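GENE 22 product (Bacillus phage spp1, PDB 2XC8) is of unknown function but resembles in fold a domain of the receptor-binding protein of lactococcal phage p2. Local coordinates at residues L60-N65 and V71-C76. Numbering follows the deposited sequence.
Sequences LYLHMN and VSWSLC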
# COMPACT_ATOMS: atom_id res chain seq x y z
N LEU B 60 -7.36 -7.47 -12.32
CA LEU B 60 -5.99 -7.63 -12.80
C LEU B 60 -5.47 -9.04 -12.51
O LEU B 60 -5.53 -9.51 -11.38
CB LEU B 60 -5.08 -6.57 -12.17
CG LEU B 60 -3.62 -6.47 -12.63
CD1 LEU B 60 -3.50 -6.00 -14.08
CD2 LEU B 60 -2.84 -5.54 -11.71
N TYR B 61 -4.97 -9.70 -13.55
CA TYR B 61 -4.48 -11.07 -13.44
C TYR B 61 -2.98 -11.16 -13.70
O TYR B 61 -2.46 -10.55 -14.63
CB TYR B 61 -5.21 -12.00 -14.43
CG TYR B 61 -6.72 -11.91 -14.38
CD1 TYR B 61 -7.43 -12.34 -13.26
CD2 TYR B 61 -7.44 -11.43 -15.48
CE1 TYR B 61 -8.82 -12.27 -13.22
CE2 TYR B 61 -8.83 -11.36 -15.45
CZ TYR B 61 -9.51 -11.78 -14.32
OH TYR B 61 -10.89 -11.71 -14.29
N LEU B 62 -2.29 -11.93 -12.85
CA LEU B 62 -0.89 -12.27 -13.08
C LEU B 62 -0.80 -13.76 -13.39
O LEU B 62 -1.08 -14.59 -12.53
CB LEU B 62 -0.02 -11.90 -11.87
CG LEU B 62 1.50 -11.99 -12.03
CD1 LEU B 62 2.04 -10.90 -12.94
CD2 LEU B 62 2.18 -11.94 -10.67
N HIS B 63 -0.43 -14.07 -14.63
CA HIS B 63 -0.39 -15.46 -15.10
C HIS B 63 0.95 -15.78 -15.75
O HIS B 63 1.67 -14.89 -16.19
CB HIS B 63 -1.54 -15.73 -16.06
CG HIS B 63 -1.70 -14.68 -17.12
ND1 HIS B 63 -0.99 -14.71 -18.30
CD2 HIS B 63 -2.46 -13.57 -17.17
CE1 HIS B 63 -1.32 -13.66 -19.04
NE2 HIS B 63 -2.21 -12.96 -18.37
N MSE B 64 1.26 -17.08 -15.82
CA MSE B 64 2.53 -17.54 -16.35
C MSE B 64 2.40 -18.66 -17.38
O MSE B 64 1.58 -19.56 -17.23
CB MSE B 64 3.42 -18.05 -15.20
CG MSE B 64 4.83 -18.46 -15.62
SE MSE B 64 5.72 -19.57 -14.29
CE MSE B 64 5.77 -18.29 -12.82
N ASN B 65 3.21 -18.57 -18.44
CA ASN B 65 3.23 -19.64 -19.43
C ASN B 65 4.22 -20.61 -18.81
O ASN B 65 5.40 -20.29 -18.67
CB ASN B 65 3.73 -19.13 -20.79
CG ASN B 65 3.86 -20.24 -21.83
OD1 ASN B 65 4.54 -21.24 -21.61
ND2 ASN B 65 3.23 -20.04 -22.98
N VAL B 71 6.00 -14.48 -17.42
CA VAL B 71 4.95 -14.01 -16.53
C VAL B 71 4.36 -12.71 -17.08
O VAL B 71 5.09 -11.75 -17.33
CB VAL B 71 5.47 -13.81 -15.08
CG1 VAL B 71 4.34 -13.49 -14.13
CG2 VAL B 71 6.23 -15.04 -14.61
N SER B 72 3.04 -12.69 -17.26
CA SER B 72 2.36 -11.56 -17.91
C SER B 72 1.14 -11.03 -17.14
O SER B 72 0.61 -11.70 -16.26
CB SER B 72 1.96 -11.93 -19.34
OG SER B 72 3.10 -12.29 -20.11
N TRP B 73 0.72 -9.82 -17.51
CA TRP B 73 -0.47 -9.18 -16.94
C TRP B 73 -1.66 -9.24 -17.89
O TRP B 73 -1.51 -9.11 -19.11
CB TRP B 73 -0.19 -7.71 -16.62
CG TRP B 73 0.80 -7.46 -15.52
CD1 TRP B 73 2.07 -6.98 -15.65
CD2 TRP B 73 0.59 -7.65 -14.11
NE1 TRP B 73 2.67 -6.87 -14.42
CE2 TRP B 73 1.79 -7.28 -13.46
CE3 TRP B 73 -0.48 -8.11 -13.34
CZ2 TRP B 73 1.94 -7.34 -12.07
CZ3 TRP B 73 -0.33 -8.18 -11.95
CH2 TRP B 73 0.87 -7.80 -11.34
N SER B 74 -2.84 -9.42 -17.32
CA SER B 74 -4.10 -9.32 -18.05
C SER B 74 -5.10 -8.51 -17.23
O SER B 74 -5.13 -8.61 -16.00
CB SER B 74 -4.68 -10.70 -18.34
OG SER B 74 -4.04 -11.31 -19.44
N LEU B 75 -5.90 -7.70 -17.91
CA LEU B 75 -6.93 -6.90 -17.24
C LEU B 75 -8.31 -7.20 -17.81
O LEU B 75 -8.52 -7.14 -19.03
CB LEU B 75 -6.62 -5.41 -17.35
CG LEU B 75 -7.57 -4.40 -16.68
CD1 LEU B 75 -7.39 -4.36 -15.17
CD2 LEU B 75 -7.37 -3.01 -17.28
N CYS B 76 -9.24 -7.51 -16.92
CA CYS B 76 -10.64 -7.65 -17.30
C CYS B 76 -11.44 -6.47 -16.77
O CYS B 76 -11.28 -6.05 -15.62
CB CYS B 76 -11.22 -8.97 -16.80
SG CYS B 76 -12.92 -9.25 -17.33
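Trp73 lies between Leu60 and Leu62 on one face of the antiparallel beta hairpin formed by strands 56-64 and 71-79. Leu62 sets CD1 over the six-membered part of the indole, 3.4 Å from the ring centroid and only 3° off the normal, a CH-pi contact. Leu60 approaches the CE3-CZ3 side of the indole obliquely, its CG 3.6 Å from Trp73 CE3; with CG anti to the backbone N (chi1 -175°), its branches lean over to the neighbouring strand. Val71 extends this apolar row, CG1 against Leu62 and CG2 against the selenomethionine methyl of Met64. The second sheet covers the row through Val26, Leu31, Phe39 and Val41, and Trp73 NE1 donates to Glu42 O, which joins the two sheets. At the edge of its own sheet, strand 71-79 pairs in parallel with a strand of the second subunit. Tyr61 and His63 occupy the other face, their backbones bonded reciprocally to Ser74 and Ser72. The Tyr61 ring reaches along to Cys76, CE2 lying 3.6 Å from CB of this half-cystine, which is disulfide-bonded to Cys86. The His63 imidazole has Ser72 O above one face; ND1 is bonded to Glu92, and NE2 and Ser74 OG share a 2.7 Å hydrogen bond.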